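Local coordinates for protein KLLA0E08119p (Kluyveromyces lactis, PDB 3VA7) that probably carboxylates urea in an ATP- and biotin-dependent reaction, with this piece holding its biotin carboxylase, carboxyltransferase and biotin-carrier domains, at residues F678-E681 and Y682-F686; H870-R874 and H875-G879; D941-T944 and R945-T949. All blocks are in the same frame, centred on the assembly; numbering follows the deposited sequence.

Interaction 1 of 3, residues F678-E681 and Y682-F686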
ATOM      1  N   PHE A 678      21.701  28.159 -17.343  1.00 38.65           N
ATOM      2  CA  PHE A 678      21.338  28.112 -18.782  1.00 39.94           C
ATOM      3  C   PHE A 678      21.815  29.342 -19.599  1.00 40.93           C
ATOM      4  O   PHE A 678      21.789  30.471 -19.116  1.00 40.92           O
ATOM      5  CB  PHE A 678      19.833  28.083 -18.946  1.00 39.15           C
ATOM      6  CG  PHE A 678      19.164  26.892 -18.343  1.00 40.20           C
ATOM      7  CD1 PHE A 678      18.715  26.928 -17.020  1.00 38.81           C
ATOM      8  CD2 PHE A 678      18.930  25.739 -19.110  1.00 39.86           C
ATOM      9  CE1 PHE A 678      18.066  25.856 -16.460  1.00 37.11           C
ATOM     10  CE2 PHE A 678      18.275  24.646 -18.559  1.00 37.66           C
ATOM     11  CZ  PHE A 678      17.838  24.704 -17.226  1.00 38.84           C
ATOM     12  N   LYS A 679      22.186  29.156 -20.856  1.00 42.07           N
ATOM     13  CA  LYS A 679      22.403  30.337 -21.683  1.00 43.68           C
ATOM     14  C   LYS A 679      21.120  31.145 -21.863  1.00 44.42           C
ATOM     15  O   LYS A 679      20.030  30.560 -22.014  1.00 44.83           O
ATOM     16  CB  LYS A 679      23.015  29.983 -23.042  1.00 43.64           C
ATOM     17  CG  LYS A 679      24.509  29.839 -22.947  1.00 44.16           C
ATOM     18  CD  LYS A 679      25.118  29.240 -24.206  1.00 50.56           C
ATOM     19  CE  LYS A 679      26.567  28.773 -23.920  1.00 54.22           C
ATOM     20  NZ  LYS A 679      27.138  29.507 -22.689  1.00 54.75           N
ATOM     21  N   GLU A 680      21.266  32.482 -21.813  1.00 45.35           N
ATOM     22  CA  GLU A 680      20.234  33.465 -22.213  1.00 46.01           C
ATOM     23  C   GLU A 680      19.315  32.981 -23.316  1.00 45.32           C
ATOM     24  O   GLU A 680      18.114  32.905 -23.106  1.00 45.10           O
ATOM     25  CB  GLU A 680      20.876  34.774 -22.688  1.00 47.28           C
ATOM     26  CG  GLU A 680      20.921  35.931 -21.669  1.00 51.88           C
ATOM     27  CD  GLU A 680      19.539  36.469 -21.393  1.00 58.84           C
ATOM     28  OE1 GLU A 680      19.139  36.607 -20.190  1.00 56.55           O
ATOM     29  OE2 GLU A 680      18.847  36.714 -22.420  1.00 63.39           O
ATOM     30  N   GLU A 681      19.862  32.661 -24.495  1.00 45.07           N
ATOM     31  CA  GLU A 681      18.986  32.300 -25.628  1.00 44.94           C
ATOM     32  C   GLU A 681      18.158  31.063 -25.341  1.00 43.91           C
ATOM     33  O   GLU A 681      16.971  30.990 -25.724  1.00 43.85           O
ATOM     34  CB  GLU A 681      19.689  32.229 -26.999  1.00 45.13           C
ATOM     35  CG  GLU A 681      20.993  31.468 -27.085  1.00 49.66           C
ATOM     36  CD  GLU A 681      21.329  31.050 -28.538  1.00 57.14           C
ATOM     37  OE1 GLU A 681      22.541  30.845 -28.822  1.00 59.12           O
ATOM     38  OE2 GLU A 681      20.393  30.929 -29.401  1.00 57.64           O
ATOM     39  N   TYR A 682      18.750  30.106 -24.628  1.00 42.55           N
ATOM     40  CA  TYR A 682      17.973  28.924 -24.292  1.00 41.55           C
ATOM     41  C   TYR A 682      16.742  29.226 -23.404  1.00 41.06           C
ATOM     42  O   TYR A 682      15.646  28.673 -23.647  1.00 40.30           O
ATOM     43  CB  TYR A 682      18.803  27.732 -23.794  1.00 40.95           C
ATOM     44  CG  TYR A 682      17.888  26.561 -23.684  1.00 40.83           C
ATOM     45  CD1 TYR A 682      17.401  25.929 -24.830  1.00 37.80           C
ATOM     46  CD2 TYR A 682      17.409  26.147 -22.438  1.00 42.69           C
ATOM     47  CE1 TYR A 682      16.502  24.885 -24.747  1.00 39.46           C
ATOM     48  CE2 TYR A 682      16.487  25.087 -22.339  1.00 44.55           C
ATOM     49  CZ  TYR A 682      16.041  24.461 -23.502  1.00 42.89           C
ATOM     50  OH  TYR A 682      15.147  23.420 -23.390  1.00 43.62           O
ATOM     51  N   ILE A 683      16.918  30.109 -22.413  1.00 40.18           N
ATOM     52  CA  ILE A 683      15.775  30.659 -21.657  1.00 39.45           C
ATOM     53  C   ILE A 683      14.691  31.304 -22.553  1.00 39.96           C
ATOM     54  O   ILE A 683      13.476  31.061 -22.377  1.00 39.68           O
ATOM     55  CB  ILE A 683      16.222  31.690 -20.605  1.00 39.36           C
ATOM     56  CG1 ILE A 683      17.361  31.112 -19.741  1.00 37.44           C
ATOM     57  CG2 ILE A 683      15.019  32.142 -19.805  1.00 37.47           C
ATOM     58  CD1 ILE A 683      17.868  32.054 -18.582  1.00 36.62           C
ATOM     59  N   GLU A 684      15.125  32.128 -23.505  1.00 40.72           N
ATOM     60  CA  GLU A 684      14.214  32.636 -24.528  1.00 42.42           C
ATOM     61  C   GLU A 684      13.553  31.488 -25.264  1.00 42.09           C
ATOM     62  O   GLU A 684      12.315  31.419 -25.279  1.00 43.00           O
ATOM     63  CB  GLU A 684      14.907  33.534 -25.559  1.00 43.25           C
ATOM     64  CG  GLU A 684      16.042  34.384 -25.021  1.00 48.57           C
ATOM     65  CD  GLU A 684      16.485  35.437 -26.039  1.00 56.39           C
ATOM     66  OE1 GLU A 684      15.828  35.507 -27.120  1.00 57.68           O
ATOM     67  OE2 GLU A 684      17.467  36.190 -25.753  1.00 57.75           O
ATOM     68  N   GLN A 685      14.349  30.587 -25.862  1.00 41.33           N
ATOM     69  CA  GLN A 685      13.745  29.503 -26.642  1.00 41.25           C
ATOM     70  C   GLN A 685      12.787  28.719 -25.784  1.00 40.44           C
ATOM     71  O   GLN A 685      11.770  28.264 -26.303  1.00 41.02           O
ATOM     72  CB  GLN A 685      14.736  28.472 -27.144  1.00 41.94           C
ATOM     73  CG  GLN A 685      15.999  28.947 -27.786  1.00 43.38           C
ATOM     74  CD  GLN A 685      16.768  27.760 -28.315  1.00 44.87           C
ATOM     75  OE1 GLN A 685      16.160  26.802 -28.835  1.00 47.73           O
ATOM     76  NE2 GLN A 685      18.097  27.801 -28.194  1.00 43.47           N
ATOM     77  N   PHE A 686      13.103  28.565 -24.486  1.00 38.56           N
ATOM     78  CA  PHE A 686      12.277  27.783 -23.568  1.00 37.01           C
ATOM     79  C   PHE A 686      10.854  28.267 -23.576  1.00 36.94           C
ATOM     80  O   PHE A 686       9.937  27.448 -23.571  1.00 36.21           O
ATOM     81  CB  PHE A 686      12.848  27.774 -22.135  1.00 36.34           C
ATOM     82  CG  PHE A 686      11.984  27.039 -21.119  1.00 33.51           C
ATOM     83  CD1 PHE A 686      12.122  25.655 -20.926  1.00 34.35           C
ATOM     84  CD2 PHE A 686      11.033  27.717 -20.366  1.00 30.53           C
ATOM     85  CE1 PHE A 686      11.343  24.934 -19.975  1.00 27.54           C
ATOM     86  CE2 PHE A 686      10.232  27.036 -19.434  1.00 29.11           C
ATOM     87  CZ  PHE A 686      10.410  25.631 -19.219  1.00 30.49           C
TER
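Y682 meets K679 and F678 in succession from its base to its ring. Its CB packs on the backbone of the turn before it, 3.6 Å from K679 O. CG stands anti to the backbone N (chi1 -172°), which brings the ring up to F678. There CD2 lies 3.7 Å from F678 CD2, and CE2 of Y682 lies 4.1 Å from the same F678 atom. The two side chains slant across one another, F678 meeting the tyrosine through CD2, Y682 answering through CD2 and CE2. Beyond the ring, Y682 OH reaches the carbonyl oxygen of P707 and is hydrogen-bonded there. F678 also lies against I683, with F678 CB 4.0 Å from I683 CG1.

The contact lies where the chain enters helix 680-688, within the carboxyltransferase domain, subdomain A and B. Regular i to i+4 bonding is in place. I683 N bonds to K679 O at 3.2 Å, and Q685 N bonds to E681 O at 2.7 Å with an N-H...O angle of 172°. F678 and F686 both touch strand 756-762, while Y682 and F686 touch F738 of strand 735-739. On another side of the helix two like charges lie close together: E680 OE2 and E684 OE2 are 3.6 Å apart, their carboxylate planes turned 67° from each other.

Interaction 2 of 3, residues H870-R874 and H875-G879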
ATOM      1  N   HIS A 870      15.237  25.805  12.645  1.00 28.96           N
ATOM      2  CA  HIS A 870      15.046  26.022  14.063  1.00 31.35           C
ATOM      3  C   HIS A 870      14.651  27.488  14.340  1.00 31.96           C
ATOM      4  O   HIS A 870      13.817  27.748  15.187  1.00 34.06           O
ATOM      5  CB  HIS A 870      16.290  25.595  14.828  1.00 31.15           C
ATOM      6  CG  HIS A 870      16.318  26.052  16.247  1.00 36.40           C
ATOM      7  ND1 HIS A 870      15.650  25.389  17.260  1.00 42.12           N
ATOM      8  CD2 HIS A 870      16.949  27.105  16.836  1.00 40.13           C
ATOM      9  CE1 HIS A 870      15.865  26.012  18.409  1.00 43.14           C
ATOM     10  NE2 HIS A 870      16.656  27.052  18.179  1.00 43.55           N
ATOM     11  N   GLN A 871      15.202  28.432  13.595  1.00 31.45           N
ATOM     12  CA  GLN A 871      14.871  29.806  13.748  1.00 31.34           C
ATOM     13  C   GLN A 871      13.453  30.135  13.346  1.00 31.86           C
ATOM     14  O   GLN A 871      12.847  31.071  13.908  1.00 33.44           O
ATOM     15  CB  GLN A 871      15.803  30.660  12.900  1.00 31.94           C
ATOM     16  CG  GLN A 871      17.134  30.956  13.532  1.00 31.62           C
ATOM     17  CD  GLN A 871      17.001  31.430  14.975  1.00 35.80           C
ATOM     18  OE1 GLN A 871      17.906  31.197  15.765  1.00 36.03           O
ATOM     19  NE2 GLN A 871      15.857  32.059  15.339  1.00 33.58           N
ATOM     20  N   VAL A 872      12.923  29.426  12.359  1.00 30.58           N
ATOM     21  CA  VAL A 872      11.537  29.599  11.997  1.00 29.18           C
ATOM     22  C   VAL A 872      10.648  29.009  13.100  1.00 30.74           C
ATOM     23  O   VAL A 872       9.582  29.545  13.388  1.00 32.31           O
ATOM     24  CB  VAL A 872      11.252  29.009  10.602  1.00 28.41           C
ATOM     25  CG1 VAL A 872       9.782  29.053  10.236  1.00 23.03           C
ATOM     26  CG2 VAL A 872      12.072  29.735   9.542  1.00 27.11           C
ATOM     27  N   GLU A 873      11.059  27.935  13.757  1.00 31.21           N
ATOM     28  CA  GLU A 873      10.183  27.369  14.783  1.00 32.78           C
ATOM     29  C   GLU A 873      10.104  28.278  15.993  1.00 32.50           C
ATOM     30  O   GLU A 873       9.066  28.403  16.642  1.00 33.93           O
ATOM     31  CB  GLU A 873      10.599  25.954  15.204  1.00 33.67           C
ATOM     32  CG  GLU A 873      10.301  24.840  14.155  1.00 40.65           C
ATOM     33  CD  GLU A 873      10.986  23.511  14.540  1.00 52.62           C
ATOM     34  OE1 GLU A 873      12.230  23.353  14.298  1.00 57.38           O
ATOM     35  OE2 GLU A 873      10.290  22.615  15.092  1.00 56.31           O
ATOM     36  N   ARG A 874      11.231  28.896  16.294  1.00 32.36           N
ATOM     37  CA  ARG A 874      11.413  29.781  17.398  1.00 31.35           C
ATOM     38  C   ARG A 874      10.566  31.053  17.219  1.00 31.48           C
ATOM     39  O   ARG A 874       9.955  31.518  18.164  1.00 31.17           O
ATOM     40  CB  ARG A 874      12.859  30.158  17.385  1.00 31.23           C
ATOM     41  CG  ARG A 874      13.493  30.470  18.733  1.00 31.90           C
ATOM     42  CD  ARG A 874      14.897  31.012  18.472  1.00 30.80           C
ATOM     43  NE  ARG A 874      15.198  32.016  19.456  1.00 35.93           N
ATOM     44  CZ  ARG A 874      15.526  33.282  19.196  1.00 38.66           C
ATOM     45  NH1 ARG A 874      15.666  33.778  17.939  1.00 34.26           N
ATOM     46  NH2 ARG A 874      15.758  34.053  20.241  1.00 39.23           N
ATOM     47  N   HIS A 875      10.536  31.624  16.021  1.00 30.61           N
ATOM     48  CA  HIS A 875       9.680  32.768  15.789  1.00 30.50           C
ATOM     49  C   HIS A 875       8.260  32.342  15.562  1.00 31.19           C
ATOM     50  O   HIS A 875       7.387  33.179  15.469  1.00 31.72           O
ATOM     51  CB  HIS A 875      10.134  33.542  14.573  1.00 30.21           C
ATOM     52  CG  HIS A 875      11.421  34.240  14.798  1.00 29.48           C
ATOM     53  ND1 HIS A 875      11.490  35.574  15.148  1.00 27.64           N
ATOM     54  CD2 HIS A 875      12.688  33.781  14.778  1.00 26.76           C
ATOM     55  CE1 HIS A 875      12.756  35.903  15.310  1.00 29.15           C
ATOM     56  NE2 HIS A 875      13.505  34.844  15.067  1.00 26.08           N
ATOM     57  N   GLN A 876       8.023  31.042  15.418  1.00 31.79           N
ATOM     58  CA  GLN A 876       6.670  30.546  15.219  1.00 32.14           C
ATOM     59  C   GLN A 876       6.028  31.292  14.031  1.00 31.30           C
ATOM     60  O   GLN A 876       4.848  31.542  14.028  1.00 30.95           O
ATOM     61  CB  GLN A 876       5.820  30.728  16.498  1.00 33.15           C
ATOM     62  CG  GLN A 876       6.374  30.120  17.790  1.00 37.83           C
ATOM     63  CD  GLN A 876       5.571  30.564  19.073  1.00 47.35           C
ATOM     64  OE1 GLN A 876       5.400  31.791  19.388  1.00 50.05           O
ATOM     65  NE2 GLN A 876       5.081  29.562  19.809  1.00 46.06           N
ATOM     66  N   THR A 877       6.805  31.600  13.005  1.00 30.25           N
ATOM     67  CA  THR A 877       6.305  32.401  11.942  1.00 29.86           C
ATOM     68  C   THR A 877       4.971  31.955  11.430  1.00 29.97           C
ATOM     69  O   THR A 877       4.844  30.820  11.073  1.00 31.75           O
ATOM     70  CB  THR A 877       7.244  32.366  10.712  1.00 30.59           C
ATOM     71  OG1 THR A 877       8.603  32.571  11.109  1.00 26.88           O
ATOM     72  CG2 THR A 877       6.787  33.443   9.657  1.00 30.00           C
ATOM     73  N   VAL A 878       3.995  32.854  11.326  1.00 30.08           N
ATOM     74  CA  VAL A 878       2.731  32.554  10.636  1.00 29.32           C
ATOM     75  C   VAL A 878       2.901  32.447   9.104  1.00 28.81           C
ATOM     76  O   VAL A 878       3.642  33.218   8.467  1.00 29.26           O
ATOM     77  CB  VAL A 878       1.635  33.622  11.033  1.00 29.83           C
ATOM     78  CG1 VAL A 878       0.398  33.628  10.087  1.00 26.65           C
ATOM     79  CG2 VAL A 878       1.201  33.394  12.451  1.00 28.90           C
ATOM     80  N   GLY A 879       2.214  31.492   8.507  1.00 28.41           N
ATOM     81  CA  GLY A 879       2.210  31.398   7.046  1.00 28.52           C
ATOM     82  C   GLY A 879       3.061  30.318   6.414  1.00 29.36           C
ATOM     83  O   GLY A 879       2.804  29.906   5.300  1.00 30.64           O
TER
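E873 O takes a weak hydrogen bond from Q876 N, 3.1 Å long and bent to 131° at the hydrogen. One residue further out, T877 N turns back to V872 O in a second weak bond of 3.5 Å. The second bond encloses the first. With the positive phi of Q876 (53°), the pair makes a Schellman motif. It ends helix 859-875 in the carboxyltransferase domain, subdomain C and D, just before strand 880-885. Q876 is the residue in the left-handed conformation, and its CG passes 3.4 Å from E873 O.

Where the motif often has an apolar contact, here the V872 methyl CG1 meets the T877 hydroxyl, OG1, at 3.8 Å. The two side chains slant across each other. That hydroxyl has its polar partner elsewhere, in a hydrogen bond with Y911 OH. V872 also packs on I880 and M883 of strand 880-885.

H875 lies on another side of the helix end. CG sits beside the backbone N and anti to the carbonyl carbon (chi1 -70°), which sets the ring beside R874 and within bonding distance of E914. The guanidinium of R874 stands perpendicular to this ring, with R874 NH1 3.7 Å from H875 NE2. The ring is stacked on Y911, and NE2 is hydrogen-bonded to E914 OE1. Outside the two segments, R874 NH1 and E914 OE1 form a long, weak ion pair.

E914 thus draws in both residues. Its charge would probably favour a protonated H875, while R874 nearby would work against this. The bond to E914 and the stack on Y911 together should limit rotation of the imidazole.

Interaction 3 of 3, residues D941-T944 and R945-T949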
ATOM      1  N   ASP A 941      18.889  -5.858 -14.231  1.00 27.49           N
ATOM      2  CA  ASP A 941      17.775  -5.841 -15.179  1.00 28.18           C
ATOM      3  C   ASP A 941      17.201  -4.436 -15.361  1.00 29.15           C
ATOM      4  O   ASP A 941      16.503  -4.176 -16.371  1.00 29.14           O
ATOM      5  CB  ASP A 941      16.664  -6.815 -14.803  1.00 26.75           C
ATOM      6  CG  ASP A 941      15.809  -7.204 -16.000  1.00 30.61           C
ATOM      7  OD1 ASP A 941      16.345  -7.512 -17.104  1.00 38.15           O
ATOM      8  OD2 ASP A 941      14.583  -7.234 -15.882  1.00 33.24           O
ATOM      9  N   CYS A 942      17.472  -3.537 -14.381  1.00 29.03           N
ATOM     10  CA  CYS A 942      16.877  -2.191 -14.401  1.00 29.09           C
ATOM     11  C   CYS A 942      17.611  -1.440 -15.468  1.00 28.47           C
ATOM     12  O   CYS A 942      17.015  -0.701 -16.213  1.00 29.04           O
ATOM     13  CB  CYS A 942      17.020  -1.449 -13.063  1.00 29.21           C
ATOM     14  SG  CYS A 942      15.858  -1.865 -11.749  1.00 32.24           S
ATOM     15  N   VAL A 943      18.912  -1.666 -15.549  1.00 28.73           N
ATOM     16  CA  VAL A 943      19.718  -1.081 -16.608  1.00 29.49           C
ATOM     17  C   VAL A 943      19.343  -1.698 -17.952  1.00 30.19           C
ATOM     18  O   VAL A 943      19.231  -0.984 -18.962  1.00 32.00           O
ATOM     19  CB  VAL A 943      21.230  -1.227 -16.371  1.00 29.78           C
ATOM     20  CG1 VAL A 943      21.961  -0.474 -17.441  1.00 28.95           C
ATOM     21  CG2 VAL A 943      21.642  -0.719 -14.958  1.00 28.20           C
ATOM     22  N   THR A 944      19.109  -3.003 -17.985  1.00 29.34           N
ATOM     23  CA  THR A 944      18.714  -3.617 -19.225  1.00 28.34           C
ATOM     24  C   THR A 944      17.464  -2.975 -19.807  1.00 27.93           C
ATOM     25  O   THR A 944      17.427  -2.585 -20.958  1.00 28.36           O
ATOM     26  CB  THR A 944      18.603  -5.163 -19.111  1.00 29.53           C
ATOM     27  OG1 THR A 944      19.939  -5.698 -18.982  1.00 27.78           O
ATOM     28  CG2 THR A 944      17.829  -5.767 -20.353  1.00 24.12           C
ATOM     29  N   ARG A 945      16.440  -2.873 -19.007  1.00 27.92           N
ATOM     30  CA  ARG A 945      15.219  -2.252 -19.443  1.00 28.35           C
ATOM     31  C   ARG A 945      15.513  -0.807 -19.966  1.00 28.91           C
ATOM     32  O   ARG A 945      14.931  -0.309 -20.959  1.00 28.84           O
ATOM     33  CB  ARG A 945      14.269  -2.236 -18.250  1.00 28.20           C
ATOM     34  CG  ARG A 945      13.195  -1.186 -18.316  1.00 28.18           C
ATOM     35  CD  ARG A 945      11.974  -1.499 -17.386  1.00 28.04           C
ATOM     36  NE  ARG A 945      10.940  -0.517 -17.750  1.00 31.71           N
ATOM     37  CZ  ARG A 945       9.685  -0.498 -17.323  1.00 30.56           C
ATOM     38  NH1 ARG A 945       9.235  -1.400 -16.438  1.00 24.28           N
ATOM     39  NH2 ARG A 945       8.902   0.478 -17.771  1.00 29.85           N
ATOM     40  N   TYR A 946      16.446  -0.128 -19.317  1.00 28.06           N
ATOM     41  CA  TYR A 946      16.728   1.219 -19.750  1.00 28.00           C
ATOM     42  C   TYR A 946      17.416   1.193 -21.135  1.00 28.26           C
ATOM     43  O   TYR A 946      17.122   2.007 -22.012  1.00 28.29           O
ATOM     44  CB  TYR A 946      17.548   1.928 -18.681  1.00 27.36           C
ATOM     45  CG  TYR A 946      17.879   3.293 -19.051  1.00 26.36           C
ATOM     46  CD1 TYR A 946      16.944   4.317 -18.879  1.00 29.96           C
ATOM     47  CD2 TYR A 946      19.109   3.585 -19.651  1.00 24.96           C
ATOM     48  CE1 TYR A 946      17.240   5.640 -19.281  1.00 28.78           C
ATOM     49  CE2 TYR A 946      19.421   4.896 -20.048  1.00 24.91           C
ATOM     50  CZ  TYR A 946      18.476   5.907 -19.844  1.00 27.67           C
ATOM     51  OH  TYR A 946      18.782   7.207 -20.189  1.00 35.18           O
ATOM     52  N   ARG A 947      18.296   0.216 -21.326  1.00 28.74           N
ATOM     53  CA  ARG A 947      18.954   0.024 -22.633  1.00 29.72           C
ATOM     54  C   ARG A 947      17.986  -0.323 -23.751  1.00 29.17           C
ATOM     55  O   ARG A 947      18.180   0.103 -24.870  1.00 28.34           O
ATOM     56  CB  ARG A 947      20.095  -1.002 -22.571  1.00 28.59           C
ATOM     57  CG  ARG A 947      21.298  -0.488 -21.833  1.00 29.41           C
ATOM     58  CD  ARG A 947      22.461  -1.514 -21.816  1.00 33.73           C
ATOM     59  NE  ARG A 947      22.082  -2.816 -21.252  1.00 30.88           N
ATOM     60  CZ  ARG A 947      21.734  -3.862 -22.009  1.00 32.91           C
ATOM     61  NH1 ARG A 947      21.730  -3.746 -23.356  1.00 27.35           N
ATOM     62  NH2 ARG A 947      21.388  -5.012 -21.426  1.00 30.48           N
ATOM     63  N   GLU A 948      16.954  -1.088 -23.437  1.00 29.96           N
ATOM     64  CA  GLU A 948      16.104  -1.545 -24.491  1.00 31.82           C
ATOM     65  C   GLU A 948      14.865  -0.672 -24.675  1.00 32.62           C
ATOM     66  O   GLU A 948      14.185  -0.771 -25.708  1.00 33.41           O
ATOM     67  CB  GLU A 948      15.910  -3.104 -24.539  1.00 31.83           C
ATOM     68  CG  GLU A 948      15.539  -3.750 -23.255  1.00 35.76           C
ATOM     69  CD  GLU A 948      15.640  -5.270 -23.199  1.00 37.79           C
ATOM     70  OE1 GLU A 948      14.633  -5.835 -22.718  1.00 43.66           O
ATOM     71  OE2 GLU A 948      16.693  -5.892 -23.512  1.00 35.34           O
ATOM     72  N   THR A 949      14.602   0.262 -23.741  1.00 32.89           N
ATOM     73  CA  THR A 949      13.365   1.035 -23.879  1.00 31.00           C
ATOM     74  C   THR A 949      13.584   2.494 -24.153  1.00 30.40           C
ATOM     75  O   THR A 949      12.648   3.162 -24.582  1.00 29.15           O
ATOM     76  CB  THR A 949      12.461   0.941 -22.672  1.00 30.99           C
ATOM     77  OG1 THR A 949      13.132   1.563 -21.573  1.00 31.62           O
ATOM     78  CG2 THR A 949      12.119  -0.501 -22.363  1.00 29.83           C
TER
HETATM   79  O   HOH W   1      22.325  -4.069 -18.597  1.00 32.30           O
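T944 and R947 lie one turn apart, and their side chains run at a slant to each other. T944 OG1 comes to the edge of the R947 guanidinium, near its plane, 2.9 Å from R947 NH2. A water lies in that plane too. It accepts a hydrogen bond from R947 NE at 2.9 Å and shares another with T944 OG1, also at 2.9 Å. The arginine chain is bent at chi3 (-56°), which folds the guanidinium back along the helix to the threonine. A leucine in place of R947 would probably leave this water without its N-H donor and the T944 hydroxyl without its charged neighbour.

T944 turns its methyl the other way. CG2 stands anti to the backbone N and meets E948 OE2 at 3.4 Å. E948 CG rests over the turn, 3.2 Å from T944 O, and its OE1 is hydrogen-bonded to W1179 NE1. The backbone bond from R947 N to V943 O, 2.8 Å, is of the usual i to i+4 kind. At the helix end T949 OG1 donates to R945 O at 2.7 Å.

R945 is extended and leads away from the turn to a salt bridge with E1199, near the biotin-bearing K1202. Helix 937-949 therefore joins two parts. C942 and V943 pack on strand 1045-1049 of the carboxyltransferase domain, while R945 and T949 touch strand 1176-1181 of the biotin-carrier domain.

The three contacts follow one another along the chain, each within a helix or at its end. Interaction 1 lies at the first turn of helix 680-688 in carboxyltransferase subdomain A and B. Interactions 2 and 3 belong to subdomain C and D, on helices 859-875 and 937-949. None touches another. Between centres, interactions 1 and 3 are about 32 Å apart, 1 and 2 about 37 Å, and 2 and 3 about 46 Å. Interaction 3 lies nearer the bound biotin group than interaction 1: the side chain of R945 is about 9 Å from it, that of F678 about 13 Å. It also meets the biotin-carrier domain, whereas the partners named for interactions 1 and 2 lie within the carboxyltransferase part.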